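Local coordinates for protein anti-sigma-I factor RsgI3 (Clostridium thermocellum, PDB 6QE7) that probably acts as an anti-sigma factor that holds SigI3 inactive until its extracellular tandem PA14 module, the part described here, binds plant polysaccharides such as pectin, at residues Leu122-Ser126 against Lys127-Lys131; Phe178-Lys182 against Asp183-Gly187; Arg221-Asn225 against Asn226-Ile230. All coordinates share one frame; numbering follows the deposited sequence.

Interaction 1 of 3, residues Leu122-Ser126 against Lys127-Lys131; sequences LMWSS and KSQQK
Gln129 lays its CG over one face of the Trp124 indole, 4.1 Å from the centroid of the five-membered ring, a CH-pi contact where strand 119-125 of the first PA14 domain runs out into a tight loop. The loop carries the chain round to strand 132-133, which pairs antiparallel with the strand it has just left. With CG trans to its own backbone N (chi1 179°) and a bend at chi2, Gln129 turns its amide almost parallel to the indole, the two planes 12° apart. The amide is gripped at both ends: NE2 donates in its own plane to a lone pair of the Gln130 carbonyl, 3.0 Å from Gln129 NE2 to Gln130 O, while OE1 accepts from Arg57. Trp124 NE1 is bonded to Glu132, and the indole is thus held through its N-H as well as over a face.

The neck of the loop is closed by Ser126 and Gln129. Ser126 N donates to Gln129 O at 2.9 Å. In return Gln129 N reaches Ser126 OG over a longer 3.3 Å; that hydroxyl is also bonded to Glu60, which brings strand 60-69 into the arrangement. Two CA-H...O contacts reinforce the neck, from Ser125 CA to Gln129 O and from Lys131 CA to Trp124 O.

On its way out of the loop Lys131 stretches fully extended beside the strand. Its ammonium forms a salt bridge with Glu92 and a cation-pi contact with Tyr65, and the aliphatic chain passes Met123, whose thioether bends at chi3 to meet it: Met123 CE presses on Lys131 CE at 3.5 Å, tighter than usual for two carbons.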
loop_
_atom_site.group_PDB
_atom_site.type_symbol
_atom_site.label_atom_id
_atom_site.label_comp_id
_atom_site.label_asym_id
_atom_site.label_seq_id
_atom_site.Cartn_x
_atom_site.Cartn_y
_atom_site.Cartn_z
ATOM N N LEU A 122 -16.067 -16.086 -7.060
ATOM C CA LEU A 122 -16.195 -16.913 -5.840
ATOM C C LEU A 122 -17.404 -17.840 -5.998
ATOM O O LEU A 122 -18.504 -17.322 -6.107
ATOM C CB LEU A 122 -16.372 -15.995 -4.630
ATOM C CG LEU A 122 -16.619 -16.698 -3.302
ATOM C CD1 LEU A 122 -15.440 -17.548 -2.928
ATOM C CD2 LEU A 122 -16.904 -15.708 -2.191
ATOM N N MET A 123 -17.194 -19.145 -5.901
ATOM C CA MET A 123 -18.239 -20.168 -6.062
ATOM C C MET A 123 -18.283 -21.063 -4.826
ATOM O O MET A 123 -17.433 -20.938 -3.940
ATOM C CB MET A 123 -17.931 -20.980 -7.318
ATOM C CG MET A 123 -17.832 -20.106 -8.512
ATOM S SD MET A 123 -17.660 -20.985 -9.993
ATOM C CE MET A 123 -16.003 -21.639 -9.944
ATOM N N TRP A 124 -19.329 -21.864 -4.698
ATOM C CA TRP A 124 -19.455 -22.869 -3.631
ATOM C C TRP A 124 -20.267 -24.054 -4.167
ATOM O O TRP A 124 -20.973 -23.883 -5.116
ATOM C CB TRP A 124 -20.074 -22.332 -2.347
ATOM C CG TRP A 124 -21.507 -21.947 -2.394
ATOM C CD1 TRP A 124 -22.321 -21.902 -3.492
ATOM C CD2 TRP A 124 -22.237 -21.367 -1.316
ATOM N NE1 TRP A 124 -23.509 -21.327 -3.155
ATOM C CE2 TRP A 124 -23.507 -21.041 -1.818
ATOM C CE3 TRP A 124 -21.982 -21.177 0.033
ATOM C CZ2 TRP A 124 -24.508 -20.528 -1.016
ATOM C CZ3 TRP A 124 -22.977 -20.660 0.830
ATOM C CH2 TRP A 124 -24.223 -20.323 0.300
ATOM N N SER A 125 -20.133 -25.189 -3.516
ATOM C CA SER A 125 -20.778 -26.475 -3.825
ATOM C C SER A 125 -20.893 -27.237 -2.510
ATOM O O SER A 125 -20.185 -26.851 -1.514
ATOM C CB SER A 125 -20.029 -27.221 -4.902
ATOM O OG SER A 125 -18.863 -27.832 -4.391
ATOM N N SER A 126 -21.833 -28.197 -2.466
ATOM C CA SER A 126 -22.003 -29.221 -1.389
ATOM C C SER A 126 -22.860 -30.394 -1.898
ATOM O O SER A 126 -23.134 -30.470 -3.156
ATOM C CB SER A 126 -22.567 -28.637 -0.088
ATOM O OG SER A 126 -23.778 -27.964 -0.262
ATOM N N LYS A 127 -23.236 -31.295 -0.991
ATOM C CA LYS A 127 -23.980 -32.499 -1.393
ATOM C C LYS A 127 -25.199 -31.996 -2.173
ATOM O O LYS A 127 -25.299 -32.361 -3.321
ATOM C CB LYS A 127 -24.349 -33.323 -0.171
ATOM C CG LYS A 127 -24.727 -34.740 -0.553
ATOM C CD LYS A 127 -24.846 -35.660 0.637
ATOM C CE LYS A 127 -25.804 -35.139 1.685
ATOM N NZ LYS A 127 -25.421 -35.651 3.013
ATOM N N SER A 128 -26.017 -31.141 -1.543
ATOM C CA SER A 128 -27.262 -30.483 -2.045
ATOM C C SER A 128 -27.057 -29.135 -2.796
ATOM O O SER A 128 -27.992 -28.697 -3.504
ATOM C CB SER A 128 -28.187 -30.246 -0.894
ATOM O OG SER A 128 -27.918 -31.171 0.114
ATOM N N GLN A 129 -25.934 -28.432 -2.661
ATOM C CA GLN A 129 -25.736 -27.158 -3.417
ATOM C C GLN A 129 -24.958 -27.433 -4.689
ATOM O O GLN A 129 -23.735 -27.700 -4.651
ATOM C CB GLN A 129 -25.044 -26.103 -2.590
ATOM C CG GLN A 129 -24.829 -24.834 -3.381
ATOM C CD GLN A 129 -26.139 -24.156 -3.638
ATOM O OE1 GLN A 129 -26.837 -23.744 -2.714
ATOM N NE2 GLN A 129 -26.466 -24.049 -4.915
ATOM N N GLN A 130 -25.652 -27.337 -5.800
ATOM C CA GLN A 130 -25.028 -27.395 -7.120
ATOM C C GLN A 130 -24.063 -26.222 -7.218
ATOM O O GLN A 130 -24.354 -25.143 -6.679
ATOM C CB GLN A 130 -26.069 -27.344 -8.229
ATOM C CG GLN A 130 -25.492 -27.643 -9.612
ATOM C CD GLN A 130 -26.539 -27.354 -10.664
ATOM O OE1 GLN A 130 -27.591 -26.787 -10.368
ATOM N NE2 GLN A 130 -26.259 -27.728 -11.901
ATOM N N LYS A 131 -22.948 -26.476 -7.875
ATOM C CA LYS A 131 -21.843 -25.522 -7.885
ATOM C C LYS A 131 -22.409 -24.267 -8.515
ATOM O O LYS A 131 -22.836 -24.382 -9.648
ATOM C CB LYS A 131 -20.676 -26.064 -8.695
ATOM C CG LYS A 131 -19.414 -25.238 -8.569
ATOM C CD LYS A 131 -18.379 -25.630 -9.581
ATOM C CE LYS A 131 -17.067 -24.900 -9.407
ATOM N NZ LYS A 131 -16.017 -25.430 -10.319
#

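Interaction 2 of 3, residues Phe178-Lys182 against Asp183-Gly187; sequences FNWDK and DFPVG
A type I' beta turn, Trp180 to Asp183, carries the chain off the end of strand 177-179, and Pro185 then folds back onto the tryptophan that opened the turn. The proline ring stands over the indole, the two side chains crossing at about a right angle. Pro185 CG lies 3.6 Å from the centroid of the five-membered ring and 17° off its normal, a well-centred CH-pi contact, while Pro185 CB comes down near Trp180 NE1, 3.6 Å away. On the opposite face of the indole sits Phe178 CB, and Trp180 CZ2 in turn rests over the rim of the Phe178 ring; the indole is sandwiched between Phe178 and Pro185, which limits its rotation about chi2.

This packing lies at the edge of the second PA14 domain, against Tyr158 of strand 154-159 and Phe194 of strand 193-202. The turn itself is closed loosely: Asp183 N to Trp180 O is a weak hydrogen bond, 3.3 Å long and bent to 136°. Asp183 OD1 lies 3.0 Å from Asp181 O; both are acceptors, and the approach is probably unfavourable rather than binding.

Lys182 and Phe184 run alongside one another in the same direction, and the ring of Phe184 has the Lys182 carbonyl oxygen over one face, offset toward the rim. The Lys182 side chain is poorly ordered, which leaves its contacts, NZ with Gly264 O and CE with Phe184 CZ, only loosely defined.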
loop_
_atom_site.group_PDB
_atom_site.type_symbol
_atom_site.label_atom_id
_atom_site.label_comp_id
_atom_site.label_asym_id
_atom_site.label_seq_id
_atom_site.Cartn_x
_atom_site.Cartn_y
_atom_site.Cartn_z
ATOM N N PHE A 178 13.830 21.011 0.535
ATOM C CA PHE A 178 13.953 22.175 1.446
ATOM C C PHE A 178 15.283 22.877 1.197
ATOM O O PHE A 178 16.365 22.232 1.103
ATOM C CB PHE A 178 13.778 21.743 2.897
ATOM C CG PHE A 178 12.370 21.347 3.255
ATOM C CD1 PHE A 178 11.378 22.302 3.386
ATOM C CD2 PHE A 178 12.027 20.003 3.432
ATOM C CE1 PHE A 178 10.105 21.948 3.787
ATOM C CE2 PHE A 178 10.738 19.636 3.794
ATOM C CZ PHE A 178 9.772 20.611 3.936
ATOM N N ASN A 179 15.168 24.170 0.924
ATOM C CA ASN A 179 16.280 25.149 0.917
ATOM C C ASN A 179 15.949 26.124 2.058
ATOM O O ASN A 179 15.112 27.047 1.858
ATOM C CB ASN A 179 16.443 25.777 -0.463
ATOM C CG ASN A 179 17.433 26.926 -0.473
ATOM O OD1 ASN A 179 18.536 26.856 0.060
ATOM N ND2 ASN A 179 17.064 27.995 -1.141
ATOM N N TRP A 180 16.431 25.862 3.266
ATOM C CA TRP A 180 16.042 26.711 4.424
ATOM C C TRP A 180 16.886 27.993 4.505
ATOM O O TRP A 180 16.291 29.015 4.894
ATOM C CB TRP A 180 16.074 25.918 5.703
ATOM C CG TRP A 180 14.899 25.005 5.828
ATOM C CD1 TRP A 180 13.581 25.332 5.818
ATOM C CD2 TRP A 180 14.962 23.585 5.973
ATOM N NE1 TRP A 180 12.818 24.214 5.975
ATOM C CE2 TRP A 180 13.641 23.135 6.109
ATOM C CE3 TRP A 180 16.006 22.651 5.993
ATOM C CZ2 TRP A 180 13.347 21.781 6.271
ATOM C CZ3 TRP A 180 15.716 21.323 6.158
ATOM C CH2 TRP A 180 14.397 20.891 6.312
ATOM N N ASP A 181 18.128 28.021 4.008
ATOM C CA ASP A 181 18.712 29.304 3.499
ATOM C C ASP A 181 18.853 30.271 4.674
ATOM O O ASP A 181 18.383 31.421 4.492
ATOM C CB ASP A 181 17.761 30.047 2.536
ATOM C CG ASP A 181 18.215 30.288 1.104
ATOM O OD1 ASP A 181 19.271 29.753 0.688
ATOM O OD2 ASP A 181 17.455 30.996 0.391
ATOM N N LYS A 182 19.282 29.737 5.836
ATOM C CA LYS A 182 19.642 30.413 7.119
ATOM C C LYS A 182 18.450 30.643 8.071
ATOM O O LYS A 182 18.761 30.824 9.271
ATOM C CB LYS A 182 20.375 31.747 6.911
ATOM C CG LYS A 182 21.579 31.914 7.824
ATOM C CD LYS A 182 22.609 30.798 7.618
ATOM C CE LYS A 182 23.324 30.405 8.894
ATOM N NZ LYS A 182 24.304 29.300 8.723
ATOM N N ASP A 183 17.181 30.701 7.599
ATOM C CA ASP A 183 15.948 30.786 8.453
ATOM C C ASP A 183 15.583 29.372 8.879
ATOM O O ASP A 183 14.779 28.716 8.191
ATOM C CB ASP A 183 14.775 31.440 7.721
ATOM C CG ASP A 183 15.239 32.578 6.822
ATOM O OD1 ASP A 183 15.741 32.293 5.689
ATOM O OD2 ASP A 183 15.147 33.737 7.279
ATOM N N PHE A 184 16.190 28.888 9.942
ATOM C CA PHE A 184 16.102 27.458 10.333
ATOM C C PHE A 184 14.661 27.075 10.580
ATOM O O PHE A 184 13.896 27.775 11.212
ATOM C CB PHE A 184 16.965 27.159 11.562
ATOM C CG PHE A 184 18.414 27.502 11.363
ATOM C CD1 PHE A 184 19.152 26.857 10.398
ATOM C CD2 PHE A 184 18.976 28.582 12.020
ATOM C CE1 PHE A 184 20.473 27.188 10.175
ATOM C CE2 PHE A 184 20.297 28.906 11.817
ATOM C CZ PHE A 184 21.060 28.186 10.930
ATOM N N PRO A 185 14.260 25.848 10.209
ATOM C CA PRO A 185 12.901 25.410 10.464
ATOM C C PRO A 185 12.528 25.213 11.942
ATOM O O PRO A 185 11.347 25.009 12.283
ATOM C CB PRO A 185 12.761 24.139 9.602
ATOM C CG PRO A 185 14.177 23.630 9.499
ATOM C CD PRO A 185 15.077 24.861 9.519
ATOM N N VAL A 186 13.494 25.284 12.837
ATOM C CA VAL A 186 13.290 24.964 14.269
ATOM C C VAL A 186 13.856 26.182 15.003
ATOM O O VAL A 186 14.961 26.581 14.629
ATOM C CB VAL A 186 14.037 23.666 14.643
ATOM C CG1 VAL A 186 13.810 23.253 16.094
ATOM C CG2 VAL A 186 13.648 22.542 13.730
ATOM N N GLY A 187 13.106 26.761 15.922
ATOM C CA GLY A 187 13.570 27.897 16.744
ATOM C C GLY A 187 14.350 27.449 17.964
ATOM O O GLY A 187 14.399 26.238 18.268
#

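Interaction 3 of 3, residues Arg221-Asn225 against Asn226-Ile230; sequences RVWIN and NVLII
Backbone hydrogen bonds tie the strand of Arg221-Ile224 to that of Val227-Ile230. Val222 O takes two donors, Ile229 N at 2.9 Å and Ile230 N at 3.3 Å, the first approaching nearly head-on to the carbonyl and the second on a lone pair. Val222 N donates back to Ile230 O. Toward the tip, Ile224 N bonds to Val227 O, and Val227 N to Ile224 O at 2.8 Å.

The apolar side chains divide between the two faces of the sheet. Val222 and Ile230 lie side by side on one of them, their CB atoms 3.9 Å apart, next to Thr214. Ile229 sends CD1 to Ile224 CG1 at 3.8 Å, and both isoleucines touch Phe212 of strand 208-216. Trp223 and Leu228 meet on the other face, where a chi2 of 63° turns Leu228 CD1 over the indole; this CH-pi contact puts the methyl 3.8 Å from the centroid of the five-membered ring and 17° off its normal. Trp223 is further engaged by Lys257 in a cation-pi contact.

Among charged and polar side chains, Arg221 NE forms a salt bridge with Asp231, and Asn226 ND2 bonds to Asp255 at the turn.

With Asn225 and Asn226 at the corner of a type I' turn, and Ile229 and Ile230 both facing Val222, this is a tight beta hairpin with a classic beta bulge.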
loop_
_atom_site.group_PDB
_atom_site.type_symbol
_atom_site.label_atom_id
_atom_site.label_comp_id
_atom_site.label_asym_id
_atom_site.label_seq_id
_atom_site.Cartn_x
_atom_site.Cartn_y
_atom_site.Cartn_z
ATOM N N ARG A 221 20.927 10.235 6.211
ATOM C CA ARG A 221 20.731 8.774 6.033
ATOM C C ARG A 221 19.393 8.537 5.324
ATOM O O ARG A 221 18.410 9.261 5.650
ATOM C CB ARG A 221 20.750 8.070 7.391
ATOM C CG ARG A 221 22.103 8.077 8.075
ATOM C CD ARG A 221 21.998 7.257 9.344
ATOM N NE ARG A 221 23.359 6.890 9.712
ATOM C CZ ARG A 221 23.953 7.257 10.835
ATOM N NH1 ARG A 221 23.318 8.004 11.726
ATOM N NH2 ARG A 221 25.189 6.854 11.073
ATOM N N VAL A 222 19.369 7.538 4.428
ATOM C CA VAL A 222 18.142 7.075 3.697
ATOM C C VAL A 222 18.028 5.552 3.774
ATOM O O VAL A 222 18.962 4.836 3.404
ATOM C CB VAL A 222 18.093 7.513 2.251
ATOM C CG1 VAL A 222 16.799 7.010 1.604
ATOM C CG2 VAL A 222 18.252 9.047 2.102
ATOM N N TRP A 223 16.912 5.120 4.314
ATOM C CA TRP A 223 16.421 3.736 4.229
ATOM C C TRP A 223 15.210 3.653 3.276
ATOM O O TRP A 223 14.301 4.507 3.375
ATOM C CB TRP A 223 15.942 3.317 5.594
ATOM C CG TRP A 223 17.000 3.167 6.634
ATOM C CD1 TRP A 223 17.587 2.018 7.078
ATOM C CD2 TRP A 223 17.497 4.229 7.446
ATOM N NE1 TRP A 223 18.419 2.299 8.122
ATOM C CE2 TRP A 223 18.374 3.644 8.392
ATOM C CE3 TRP A 223 17.234 5.581 7.504
ATOM C CZ2 TRP A 223 19.028 4.401 9.365
ATOM C CZ3 TRP A 223 17.912 6.349 8.446
ATOM C CH2 TRP A 223 18.762 5.755 9.379
ATOM N N ILE A 224 15.227 2.671 2.384
ATOM C CA ILE A 224 14.100 2.244 1.511
ATOM C C ILE A 224 13.896 0.755 1.759
ATOM O O ILE A 224 14.893 0.004 1.768
ATOM C CB ILE A 224 14.349 2.543 0.023
ATOM C CG1 ILE A 224 14.693 4.019 -0.204
ATOM C CG2 ILE A 224 13.117 2.165 -0.816
ATOM C CD1 ILE A 224 13.457 4.924 -0.259
ATOM N N ASN A 225 12.676 0.370 1.996
ATOM C CA ASN A 225 12.342 -1.055 2.266
ATOM C C ASN A 225 13.148 -1.534 3.480
ATOM O O ASN A 225 13.636 -2.658 3.440
ATOM C CB ASN A 225 12.618 -1.907 1.027
ATOM C CG ASN A 225 12.002 -3.293 1.144
ATOM O OD1 ASN A 225 10.932 -3.486 1.734
ATOM N ND2 ASN A 225 12.683 -4.255 0.549
ATOM N N ASN A 226 13.445 -0.645 4.443
ATOM C CA ASN A 226 14.256 -0.946 5.661
ATOM C C ASN A 226 15.681 -1.330 5.289
ATOM O O ASN A 226 16.287 -2.058 6.054
ATOM C CB ASN A 226 13.606 -2.057 6.482
ATOM C CG ASN A 226 12.158 -1.674 6.698
ATOM O OD1 ASN A 226 11.900 -0.669 7.341
ATOM N ND2 ASN A 226 11.230 -2.354 6.050
ATOM N N VAL A 227 16.162 -0.949 4.114
ATOM C CA VAL A 227 17.580 -1.138 3.716
ATOM C C VAL A 227 18.239 0.243 3.717
ATOM O O VAL A 227 17.730 1.164 3.083
ATOM C CB VAL A 227 17.729 -1.791 2.343
ATOM C CG1 VAL A 227 19.179 -1.781 1.889
ATOM C CG2 VAL A 227 17.116 -3.195 2.380
ATOM N N LEU A 228 19.358 0.352 4.421
ATOM C CA LEU A 228 20.150 1.591 4.491
ATOM C C LEU A 228 20.853 1.718 3.170
ATOM O O LEU A 228 21.696 0.949 2.977
ATOM C CB LEU A 228 21.165 1.482 5.628
ATOM C CG LEU A 228 22.040 2.727 5.746
ATOM C CD1 LEU A 228 21.162 3.916 6.061
ATOM C CD2 LEU A 228 23.133 2.547 6.799
ATOM N N ILE A 229 20.519 2.677 2.320
ATOM C CA ILE A 229 21.156 2.780 0.984
ATOM C C ILE A 229 21.966 4.065 0.854
ATOM O O ILE A 229 22.654 4.187 -0.171
ATOM C CB ILE A 229 20.073 2.665 -0.109
ATOM C CG1 ILE A 229 19.081 3.829 -0.063
ATOM C CG2 ILE A 229 19.387 1.319 -0.008
ATOM C CD1 ILE A 229 18.352 4.037 -1.384
ATOM N N ILE A 230 21.746 5.038 1.718
ATOM C CA ILE A 230 22.625 6.241 1.842
ATOM C C ILE A 230 23.034 6.450 3.292
ATOM O O ILE A 230 22.144 6.415 4.139
ATOM C CB ILE A 230 21.912 7.461 1.273
ATOM C CG1 ILE A 230 21.585 7.210 -0.191
ATOM C CG2 ILE A 230 22.706 8.739 1.515
ATOM C CD1 ILE A 230 20.896 8.354 -0.912
#

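In the fold
Interaction 1 belongs to the first PA14 domain, interactions 2 and 3 to the second, and they follow one another along the chain in that order. The centres of interactions 1 and 2 are about 66 Å apart, on opposite sides of the chain's centre; the centre of interaction 3 is about 50 Å from that of interaction 1 and about 25 Å from that of interaction 2. Interaction 1 sits at the end of strand 119-125, paired with strands 60-69 and 132-133. In the second domain, interaction 2 leaves strand 177-179, paired with 268-274, whereas the hairpin 219-224/227-232 joins strand 254-263. Each is a local contact at a turn or loop of this pectin-binding PA14 dyad.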